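Local coordinates for oxysterol-binding protein homolog 3 (Saccharomyces cerevisiae, PDB 4IC4) that carries sterols and phospholipids between membranes, its OSBP-related domain holding one lipid in a hydrophobic pocket and coupling directional transport to phosphoinositides, at residues A[73-78]-A[164-169]; A[327-332]-A[336-341]; A[359-364]-A[370-375]. One frame throughout, in Å; residues are numbered along the deposited sequence.

Contact 1. Residues A[73-78]-A[164-169]; sequences QLISET and YTVTPS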
loop_
_atom_site.group_PDB
_atom_site.type_symbol
_atom_site.label_atom_id
_atom_site.label_comp_id
_atom_site.label_asym_id
_atom_site.label_seq_id
_atom_site.Cartn_x
_atom_site.Cartn_y
_atom_site.Cartn_z
ATOM N N GLN A 73 0.927 2.683 -5.782
ATOM C CA GLN A 73 0.303 3.770 -5.042
ATOM C C GLN A 73 -0.498 3.221 -3.852
ATOM O O GLN A 73 -0.462 3.787 -2.757
ATOM C CB GLN A 73 -0.574 4.603 -5.990
ATOM C CG GLN A 73 0.279 5.366 -7.011
ATOM C CD GLN A 73 -0.523 6.043 -8.104
ATOM O OE1 GLN A 73 -1.348 5.416 -8.771
ATOM N NE2 GLN A 73 -0.265 7.332 -8.310
ATOM N N LEU A 74 -1.200 2.108 -4.056
ATOM C CA LEU A 74 -1.971 1.496 -2.976
ATOM C C LEU A 74 -1.072 1.124 -1.799
ATOM O O LEU A 74 -1.362 1.459 -0.651
ATOM C CB LEU A 74 -2.677 0.226 -3.461
ATOM C CG LEU A 74 -3.264 -0.617 -2.321
ATOM C CD1 LEU A 74 -4.422 0.127 -1.684
ATOM C CD2 LEU A 74 -3.727 -1.969 -2.847
ATOM N N ILE A 75 0.022 0.427 -2.081
ATOM C CA ILE A 75 0.914 0.022 -1.005
ATOM C C ILE A 75 1.570 1.229 -0.324
ATOM O O ILE A 75 1.919 1.168 0.858
ATOM C CB ILE A 75 1.958 -0.978 -1.523
ATOM C CG1 ILE A 75 1.230 -2.238 -2.008
ATOM C CG2 ILE A 75 2.949 -1.329 -0.415
ATOM C CD1 ILE A 75 2.138 -3.289 -2.616
ATOM N N SER A 76 1.715 2.333 -1.052
ATOM C CA SER A 76 2.289 3.543 -0.468
ATOM C C SER A 76 1.389 4.101 0.629
ATOM O O SER A 76 1.834 4.896 1.456
ATOM C CB SER A 76 2.502 4.619 -1.536
ATOM O OG SER A 76 3.511 4.226 -2.445
ATOM N N GLU A 77 0.119 3.696 0.631
ATOM C CA GLU A 77 -0.810 4.161 1.656
ATOM C C GLU A 77 -0.427 3.571 3.007
ATOM O O GLU A 77 -0.939 3.989 4.051
ATOM C CB GLU A 77 -2.251 3.794 1.283
ATOM C CG GLU A 77 -2.736 4.542 0.048
ATOM C CD GLU A 77 -4.170 4.225 -0.327
ATOM O OE1 GLU A 77 -5.097 4.639 0.405
ATOM O OE2 GLU A 77 -4.364 3.556 -1.361
ATOM N N THR A 78 0.479 2.599 2.981
ATOM C CA THR A 78 0.985 1.995 4.206
ATOM C C THR A 78 1.621 3.115 5.037
ATOM O O THR A 78 1.723 3.013 6.261
ATOM C CB THR A 78 2.068 0.930 3.890
ATOM O OG1 THR A 78 1.447 -0.215 3.291
ATOM C CG2 THR A 78 2.804 0.498 5.156
ATOM N N TYR A 164 10.735 -2.720 1.935
ATOM C CA TYR A 164 9.670 -3.696 1.780
ATOM C C TYR A 164 9.708 -4.307 0.390
ATOM O O TYR A 164 9.744 -3.593 -0.603
ATOM C CB TYR A 164 8.333 -2.975 2.010
ATOM C CG TYR A 164 7.067 -3.814 2.130
ATOM C CD1 TYR A 164 7.082 -5.098 2.698
ATOM C CD2 TYR A 164 5.824 -3.249 1.811
ATOM C CE1 TYR A 164 5.887 -5.779 2.955
ATOM C CE2 TYR A 164 4.634 -3.918 2.060
ATOM C CZ TYR A 164 4.667 -5.177 2.637
ATOM O OH TYR A 164 3.472 -5.802 2.925
ATOM N N THR A 165 9.738 -5.632 0.332
ATOM C CA THR A 165 9.713 -6.368 -0.930
ATOM C C THR A 165 8.442 -7.183 -0.766
ATOM O O THR A 165 8.360 -8.049 0.111
ATOM C CB THR A 165 10.937 -7.288 -1.088
ATOM O OG1 THR A 165 12.124 -6.487 -1.188
ATOM C CG2 THR A 165 10.798 -8.132 -2.340
ATOM N N VAL A 166 7.450 -6.918 -1.607
ATOM C CA VAL A 166 6.174 -7.588 -1.441
ATOM C C VAL A 166 5.510 -8.166 -2.682
ATOM O O VAL A 166 5.609 -7.623 -3.785
ATOM C CB VAL A 166 5.192 -6.615 -0.767
ATOM C CG1 VAL A 166 5.000 -5.388 -1.655
ATOM C CG2 VAL A 166 3.868 -7.283 -0.513
ATOM N N THR A 167 4.821 -9.278 -2.470
ATOM C CA THR A 167 4.078 -9.957 -3.517
ATOM C C THR A 167 2.670 -10.182 -2.995
ATOM O O THR A 167 2.472 -10.971 -2.069
ATOM C CB THR A 167 4.688 -11.330 -3.862
ATOM O OG1 THR A 167 5.945 -11.142 -4.520
ATOM C CG2 THR A 167 3.751 -12.114 -4.787
ATOM N N PRO A 168 1.678 -9.470 -3.551
ATOM C CA PRO A 168 0.300 -9.658 -3.089
ATOM C C PRO A 168 -0.153 -11.047 -3.518
ATOM O O PRO A 168 0.262 -11.540 -4.566
ATOM C CB PRO A 168 -0.465 -8.555 -3.817
ATOM C CG PRO A 168 0.577 -7.477 -3.990
ATOM C CD PRO A 168 1.789 -8.274 -4.408
ATOM N N SER A 169 -0.984 -11.686 -2.705
ATOM C CA SER A 169 -1.474 -13.015 -3.047
ATOM C C SER A 169 -2.944 -13.110 -2.687
ATOM O O SER A 169 -3.439 -12.357 -1.847
ATOM C CB SER A 169 -0.686 -14.094 -2.300
ATOM O OG SER A 169 -1.021 -14.112 -0.926
#

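Contact 2. Residues A[327-332]-A[336-341]; sequences IRAYEE and DKAEEW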
loop_
_atom_site.group_PDB
_atom_site.type_symbol
_atom_site.label_atom_id
_atom_site.label_comp_id
_atom_site.label_asym_id
_atom_site.label_seq_id
_atom_site.Cartn_x
_atom_site.Cartn_y
_atom_site.Cartn_z
ATOM N N ILE A 327 -4.712 5.197 -16.323
ATOM C CA ILE A 327 -5.116 5.600 -14.985
ATOM C C ILE A 327 -5.620 7.045 -15.010
ATOM O O ILE A 327 -6.632 7.367 -14.384
ATOM C CB ILE A 327 -3.945 5.495 -13.979
ATOM C CG1 ILE A 327 -3.445 4.046 -13.901
ATOM C CG2 ILE A 327 -4.397 5.999 -12.603
ATOM C CD1 ILE A 327 -2.370 3.805 -12.839
ATOM N N ARG A 328 -4.923 7.910 -15.744
ATOM C CA ARG A 328 -5.309 9.317 -15.823
ATOM C C ARG A 328 -6.659 9.512 -16.506
ATOM O O ARG A 328 -7.511 10.245 -16.006
ATOM C CB ARG A 328 -4.240 10.130 -16.562
ATOM C CG ARG A 328 -4.511 11.631 -16.573
ATOM C CD ARG A 328 -4.461 12.207 -15.168
ATOM N NE ARG A 328 -3.148 12.005 -14.566
ATOM C CZ ARG A 328 -2.873 12.183 -13.278
ATOM N NH1 ARG A 328 -3.822 12.568 -12.434
ATOM N NH2 ARG A 328 -1.644 11.974 -12.829
ATOM N N ALA A 329 -6.849 8.858 -17.645
ATOM C CA ALA A 329 -8.105 8.977 -18.372
ATOM C C ALA A 329 -9.261 8.469 -17.513
ATOM O O ALA A 329 -10.332 9.077 -17.477
ATOM C CB ALA A 329 -8.029 8.193 -19.676
ATOM N N TYR A 330 -9.029 7.362 -16.811
ATOM C CA TYR A 330 -10.041 6.761 -15.946
ATOM C C TYR A 330 -10.375 7.706 -14.796
ATOM O O TYR A 330 -11.542 7.885 -14.443
ATOM C CB TYR A 330 -9.526 5.430 -15.388
ATOM C CG TYR A 330 -10.564 4.611 -14.655
ATOM C CD1 TYR A 330 -11.695 4.132 -15.315
ATOM C CD2 TYR A 330 -10.395 4.282 -13.310
ATOM C CE1 TYR A 330 -12.632 3.340 -14.655
ATOM C CE2 TYR A 330 -11.327 3.491 -12.640
ATOM C CZ TYR A 330 -12.440 3.021 -13.319
ATOM O OH TYR A 330 -13.344 2.216 -12.667
ATOM N N GLU A 331 -9.343 8.306 -14.214
ATOM C CA GLU A 331 -9.530 9.235 -13.109
ATOM C C GLU A 331 -10.413 10.394 -13.553
ATOM O O GLU A 331 -11.296 10.836 -12.813
ATOM C CB GLU A 331 -8.173 9.773 -12.635
ATOM C CG GLU A 331 -8.266 10.834 -11.546
ATOM C CD GLU A 331 -6.916 11.427 -11.183
ATOM O OE1 GLU A 331 -6.119 10.752 -10.493
ATOM O OE2 GLU A 331 -6.647 12.574 -11.596
ATOM N N GLU A 332 -10.185 10.871 -14.772
ATOM C CA GLU A 332 -10.943 12.002 -15.294
ATOM C C GLU A 332 -12.274 11.630 -15.942
ATOM O O GLU A 332 -12.916 12.466 -16.576
ATOM C CB GLU A 332 -10.067 12.798 -16.266
ATOM C CG GLU A 332 -8.702 13.111 -15.673
ATOM C CD GLU A 332 -7.869 14.065 -16.504
ATOM O OE1 GLU A 332 -8.028 14.085 -17.743
ATOM O OE2 GLU A 332 -7.037 14.784 -15.911
ATOM N N ASP A 336 -13.953 5.030 -21.992
ATOM C CA ASP A 336 -13.612 4.375 -23.250
ATOM C C ASP A 336 -12.120 4.480 -23.540
ATOM O O ASP A 336 -11.477 3.494 -23.907
ATOM C CB ASP A 336 -14.413 4.989 -24.400
ATOM C CG ASP A 336 -15.870 4.569 -24.384
ATOM O OD1 ASP A 336 -16.525 4.723 -23.330
ATOM O OD2 ASP A 336 -16.362 4.086 -25.425
ATOM N N LYS A 337 -11.573 5.679 -23.372
ATOM C CA LYS A 337 -10.156 5.889 -23.614
ATOM C C LYS A 337 -9.312 5.111 -22.617
ATOM O O LYS A 337 -8.275 4.555 -22.978
ATOM C CB LYS A 337 -9.813 7.379 -23.553
ATOM C CG LYS A 337 -10.098 8.111 -24.854
ATOM C CD LYS A 337 -9.228 7.564 -25.981
ATOM C CE LYS A 337 -9.666 8.085 -27.341
ATOM N NZ LYS A 337 -9.592 9.570 -27.438
ATOM N N ALA A 338 -9.756 5.066 -21.364
ATOM C CA ALA A 338 -9.021 4.339 -20.338
ATOM C C ALA A 338 -8.929 2.861 -20.700
ATOM O O ALA A 338 -7.877 2.240 -20.546
ATOM C CB ALA A 338 -9.700 4.505 -18.986
ATOM N N GLU A 339 -10.029 2.293 -21.184
ATOM C CA GLU A 339 -10.026 0.888 -21.562
ATOM C C GLU A 339 -9.061 0.648 -22.719
ATOM O O GLU A 339 -8.281 -0.304 -22.702
ATOM C CB GLU A 339 -11.428 0.431 -21.967
ATOM C CG GLU A 339 -11.479 -1.029 -22.387
ATOM C CD GLU A 339 -11.277 -1.980 -21.223
ATOM O OE1 GLU A 339 -10.765 -3.098 -21.452
ATOM O OE2 GLU A 339 -11.642 -1.617 -20.083
ATOM N N GLU A 340 -9.107 1.517 -23.723
ATOM C CA GLU A 340 -8.229 1.366 -24.875
ATOM C C GLU A 340 -6.766 1.456 -24.450
ATOM O O GLU A 340 -5.926 0.679 -24.905
ATOM C CB GLU A 340 -8.535 2.442 -25.918
ATOM C CG GLU A 340 -7.994 2.125 -27.300
ATOM C CD GLU A 340 -8.431 3.134 -28.347
ATOM O OE1 GLU A 340 -9.646 3.414 -28.434
ATOM O OE2 GLU A 340 -7.561 3.641 -29.087
ATOM N N TRP A 341 -6.465 2.405 -23.569
ATOM C CA TRP A 341 -5.100 2.573 -23.091
ATOM C C TRP A 341 -4.647 1.398 -22.228
ATOM O O TRP A 341 -3.500 0.966 -22.324
ATOM C CB TRP A 341 -4.960 3.876 -22.300
ATOM C CG TRP A 341 -4.621 5.066 -23.148
ATOM C CD1 TRP A 341 -5.391 6.176 -23.358
ATOM C CD2 TRP A 341 -3.405 5.277 -23.872
ATOM N NE1 TRP A 341 -4.724 7.067 -24.168
ATOM C CE2 TRP A 341 -3.504 6.540 -24.498
ATOM C CE3 TRP A 341 -2.239 4.522 -24.052
ATOM C CZ2 TRP A 341 -2.480 7.064 -25.291
ATOM C CZ3 TRP A 341 -1.219 5.045 -24.843
ATOM C CH2 TRP A 341 -1.349 6.304 -25.451
#

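Contact 3. Residues A[359-364]-A[370-375]; sequences VEPKYF and NEWKYI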
loop_
_atom_site.group_PDB
_atom_site.type_symbol
_atom_site.label_atom_id
_atom_site.label_comp_id
_atom_site.label_asym_id
_atom_site.label_seq_id
_atom_site.Cartn_x
_atom_site.Cartn_y
_atom_site.Cartn_z
ATOM N N VAL A 359 11.834 -4.800 -19.832
ATOM C CA VAL A 359 12.619 -3.734 -19.233
ATOM C C VAL A 359 13.129 -4.191 -17.871
ATOM O O VAL A 359 12.400 -4.826 -17.105
ATOM C CB VAL A 359 11.768 -2.462 -19.065
ATOM C CG1 VAL A 359 12.598 -1.357 -18.423
ATOM C CG2 VAL A 359 11.244 -2.015 -20.421
ATOM N N GLU A 360 14.386 -3.877 -17.583
ATOM C CA GLU A 360 15.011 -4.244 -16.316
ATOM C C GLU A 360 14.773 -3.174 -15.254
ATOM O O GLU A 360 14.872 -1.981 -15.539
ATOM C CB GLU A 360 16.518 -4.401 -16.511
ATOM C CG GLU A 360 16.910 -5.499 -17.475
ATOM C CD GLU A 360 17.492 -6.701 -16.766
ATOM O OE1 GLU A 360 16.861 -7.189 -15.805
ATOM O OE2 GLU A 360 18.582 -7.157 -17.172
ATOM N N PRO A 361 14.444 -3.583 -14.016
ATOM C CA PRO A 361 14.225 -2.569 -12.978
ATOM C C PRO A 361 15.527 -1.789 -12.810
ATOM O O PRO A 361 16.613 -2.331 -13.030
ATOM C CB PRO A 361 13.847 -3.399 -11.748
ATOM C CG PRO A 361 14.474 -4.736 -12.014
ATOM C CD PRO A 361 14.221 -4.936 -13.486
ATOM N N LYS A 362 15.420 -0.527 -12.410
ATOM C CA LYS A 362 16.601 0.325 -12.302
ATOM C C LYS A 362 17.056 0.793 -10.926
ATOM O O LYS A 362 18.238 1.087 -10.739
ATOM C CB LYS A 362 16.384 1.584 -13.143
ATOM C CG LYS A 362 15.921 1.356 -14.572
ATOM C CD LYS A 362 17.011 0.729 -15.416
ATOM C CE LYS A 362 16.690 0.831 -16.899
ATOM N NZ LYS A 362 15.445 0.118 -17.294
ATOM N N TYR A 363 16.140 0.862 -9.967
ATOM C CA TYR A 363 16.478 1.422 -8.660
ATOM C C TYR A 363 16.623 0.474 -7.483
ATOM O O TYR A 363 16.964 0.897 -6.375
ATOM C CB TYR A 363 15.451 2.517 -8.357
ATOM C CG TYR A 363 15.244 3.391 -9.573
ATOM C CD1 TYR A 363 16.299 4.137 -10.099
ATOM C CD2 TYR A 363 14.034 3.384 -10.271
ATOM C CE1 TYR A 363 16.165 4.842 -11.290
ATOM C CE2 TYR A 363 13.884 4.092 -11.467
ATOM C CZ TYR A 363 14.957 4.815 -11.970
ATOM O OH TYR A 363 14.833 5.492 -13.158
ATOM N N PHE A 364 16.375 -0.803 -7.732
ATOM C CA PHE A 364 16.481 -1.826 -6.703
ATOM C C PHE A 364 17.256 -3.001 -7.269
ATOM O O PHE A 364 17.196 -3.269 -8.470
ATOM C CB PHE A 364 15.087 -2.302 -6.282
ATOM C CG PHE A 364 14.281 -1.260 -5.570
ATOM C CD1 PHE A 364 14.291 -1.184 -4.183
ATOM C CD2 PHE A 364 13.525 -0.339 -6.287
ATOM C CE1 PHE A 364 13.563 -0.202 -3.519
ATOM C CE2 PHE A 364 12.794 0.650 -5.629
ATOM C CZ PHE A 364 12.814 0.717 -4.244
ATOM N N ASN A 370 13.056 -13.254 -2.700
ATOM C CA ASN A 370 12.029 -12.442 -2.064
ATOM C C ASN A 370 12.585 -11.231 -1.324
ATOM O O ASN A 370 11.961 -10.738 -0.388
ATOM C CB ASN A 370 11.218 -13.304 -1.094
ATOM C CG ASN A 370 10.769 -14.610 -1.719
ATOM O OD1 ASN A 370 10.092 -14.621 -2.746
ATOM N ND2 ASN A 370 11.148 -15.723 -1.099
ATOM N N GLU A 371 13.749 -10.743 -1.740
ATOM C CA GLU A 371 14.335 -9.582 -1.082
ATOM C C GLU A 371 15.120 -8.688 -2.036
ATOM O O GLU A 371 16.142 -9.099 -2.584
ATOM C CB GLU A 371 15.252 -10.037 0.055
ATOM C CG GLU A 371 15.087 -9.253 1.341
ATOM C CD GLU A 371 13.753 -9.517 2.017
ATOM O OE1 GLU A 371 13.489 -10.682 2.388
ATOM O OE2 GLU A 371 12.969 -8.561 2.180
ATOM N N TRP A 372 14.628 -7.467 -2.237
ATOM C CA TRP A 372 15.292 -6.492 -3.093
ATOM C C TRP A 372 15.740 -5.333 -2.214
ATOM O O TRP A 372 15.179 -5.107 -1.140
ATOM C CB TRP A 372 14.345 -5.991 -4.185
ATOM C CG TRP A 372 14.074 -7.008 -5.257
ATOM C CD1 TRP A 372 13.375 -8.175 -5.126
ATOM C CD2 TRP A 372 14.508 -6.952 -6.621
ATOM N NE1 TRP A 372 13.347 -8.849 -6.323
ATOM C CE2 TRP A 372 14.035 -8.122 -7.259
ATOM C CE3 TRP A 372 15.253 -6.027 -7.366
ATOM C CZ2 TRP A 372 14.282 -8.393 -8.612
ATOM C CZ3 TRP A 372 15.500 -6.297 -8.712
ATOM C CH2 TRP A 372 15.015 -7.472 -9.318
ATOM N N LYS A 373 16.741 -4.594 -2.675
ATOM C CA LYS A 373 17.281 -3.483 -1.904
ATOM C C LYS A 373 17.554 -2.258 -2.767
ATOM O O LYS A 373 18.011 -2.372 -3.905
ATOM C CB LYS A 373 18.569 -3.948 -1.209
ATOM C CG LYS A 373 19.282 -2.918 -0.352
ATOM C CD LYS A 373 20.442 -3.585 0.381
ATOM C CE LYS A 373 21.254 -2.594 1.200
ATOM N NZ LYS A 373 21.956 -1.599 0.341
ATOM N N TYR A 374 17.263 -1.086 -2.214
ATOM C CA TYR A 374 17.481 0.176 -2.912
ATOM C C TYR A 374 18.946 0.326 -3.322
ATOM O O TYR A 374 19.851 0.114 -2.514
ATOM C CB TYR A 374 17.082 1.340 -1.997
ATOM C CG TYR A 374 17.346 2.712 -2.578
ATOM C CD1 TYR A 374 16.505 3.255 -3.548
ATOM C CD2 TYR A 374 18.432 3.473 -2.150
ATOM C CE1 TYR A 374 16.739 4.521 -4.072
ATOM C CE2 TYR A 374 18.678 4.742 -2.671
ATOM C CZ TYR A 374 17.827 5.260 -3.631
ATOM O OH TYR A 374 18.047 6.518 -4.149
ATOM N N ILE A 375 19.173 0.693 -4.580
ATOM C CA ILE A 375 20.528 0.879 -5.099
ATOM C C ILE A 375 21.019 2.287 -4.785
ATOM O O ILE A 375 20.393 3.270 -5.174
ATOM C CB ILE A 375 20.575 0.670 -6.632
ATOM C CG1 ILE A 375 20.210 -0.779 -6.970
ATOM C CG2 ILE A 375 21.970 1.004 -7.164
ATOM C CD1 ILE A 375 20.127 -1.057 -8.459
HETATM O O HOH W 1 18.219 3.525 -6.683
#

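Contact 1. Residues A[73-78]-A[164-169]
Ile75 overlaps two side chains of one strand with its two branches. Its CG2 methyl comes to the edge of the Tyr164 ring, near the ring plane, 4.0 Å from Tyr164 CE2. Its other branch runs out extended (chi2 177°) and sets Ile75 CD1 3.7 Å from Val166 CG1. The isoleucine crosses the tyrosine at about a right angle and slides past the valine in the opposite direction. Along the strand, a chi1 of -170° carries the Tyr164 ring toward Val166, whose CB stands 3.7 Å above one face of that ring, offset toward the rim. No hydrogen bond crosses the contact; three buried side chains meet through carbon atoms alone, and 9.3 Å separates Ile75 CA from Val166 CA. On the helical side the carbonyl of Ile75 is gripped twice, by Thr78 N and by Thr78 OG1 at 2.8 Å from Ile75 O, the hydroxyl lying in the carbonyl plane on a lone pair. This ties down the turn that follows the isoleucine. Consistent with the family fold, in which helices following the lid pack inside the beta barrel, helix 71-76 lies here against the wall strand 160-172; Ile75 also touches Phe153 of neighbouring strand 150-157, while Tyr164 reaches Asn181 and Leu185 of strand 177-189.

Contact 2. Residues A[327-332]-A[336-341]
The phenol ring of Tyr330 meets the methyl of Ala338 obliquely, Tyr330 CD1 standing 4.2 Å from Ala338 CB, and beyond this contact the side chain of Tyr330 also touches Val63 and Tyr296. The side chain of Trp341, which bears the other large flat group, touches Pro325 and Asp326 at the start of the facing helix. Both belong to an alpha-alpha hairpin: helix 325-331 turns sharply into helix 335-354, and the short segments are nearly antiparallel (163°), their axes 7.7 Å apart. Two alanines, Ala329 and Ala338, allow this approach. Ala338 CB rests 3.7 Å from Tyr330 CB and equally near the backbone N of Tyr330, so the methyl bears on main chain as well as side chain. A chi1 of -171° swings the Tyr330 ring past this methyl, and the hydroxyl bonds Asn66 O. Glu339, one residue beyond Ala338, bonds Val63 N, so both helices hold the chain that follows the phosphoinositide-binding residues Ser58 to Met61. Farther along, helix 335-354 carries the binding residues Glu346 to Arg350. Arg328 NH1 and Glu331 OE2 form a salt bridge within the first helix, and Arg31 shares that carboxylate. Beside the Tyr330 contact, Ala329 CB lies 4.1 Å from Ala338 CB.

Contact 3. Residues A[359-364]-A[370-375]
Phe364 and Tyr374 form an antiparallel, non-hydrogen-bonded pair where a beta hairpin begins and ends, both side chains on one face. Phe364 CD1 reaches 3.6 Å from Tyr374 N, and Phe364 CA approaches Lys373 O in a CA-H...O contact. One hydrogen bond joins the two segments, Ile375 N to Tyr363 O at 2.9 Å, and Lys373 with Glu365 continues the backbone pairing. The first is nearly straight at the hydrogen (173°), although the donor stands 37° above the carbonyl plane. A water adds a second link by donating to Tyr363 O and Ile375 O. Ile375 folds over the backbone, its CD1 3.7 Å from Lys362 O. Trp372 has CG anti to the carbonyl carbon (chi1 -72°), and this turns its six-membered ring to the opposing chain: the edge at CZ3 meets Phe364 O at 3.5 Å, while Pro361 CG lies 3.8 Å from Trp372 CZ3. A serine in place of Trp372 would probably open a gap beside Pro361 and leave the Phe364 carbonyl without its aromatic neighbour. Farther out, both carboxylate oxygens of Glu142 hold the approach to the hairpin, through Lys362 N and Tyr363 N. Tyr374 on Ile140 and Trp372 on Val144 reach barrel strand 137-145, and Phe364 on Ala152 reaches strand 150-157. Phe154 stacks on Tyr374, whose hydroxyl bonds Trp382 N of helix 381-386. The side chain of Pro361 lies about 9 Å from that of phosphoinositide-binding His146. Tyr363 meets Tyr381 edge-to-face, and Lys362 CB sits 3.6 Å above the centre of the Tyr363 ring.

In the fold
From the N terminus, contact 1 closes the longest loop: 85 residues, including two further helices and several barrel strands, separate 73-78 from 164-169. Contact 2 closes a turn of three residues between helices near the periphery, about 23 Å centre to centre from contact 1. The chain then follows the rest of helix 335-354 to contact 3, a hairpin with five residues between its segments, about 29 Å centre to centre from contact 2. The three are in series; none nests or crosses. Contacts 1 and 3 meet directly, Thr165 OG1 lying 2.9 Å from Trp372 N in a probable hydrogen bond, which joins barrel wall and C-terminal hairpin.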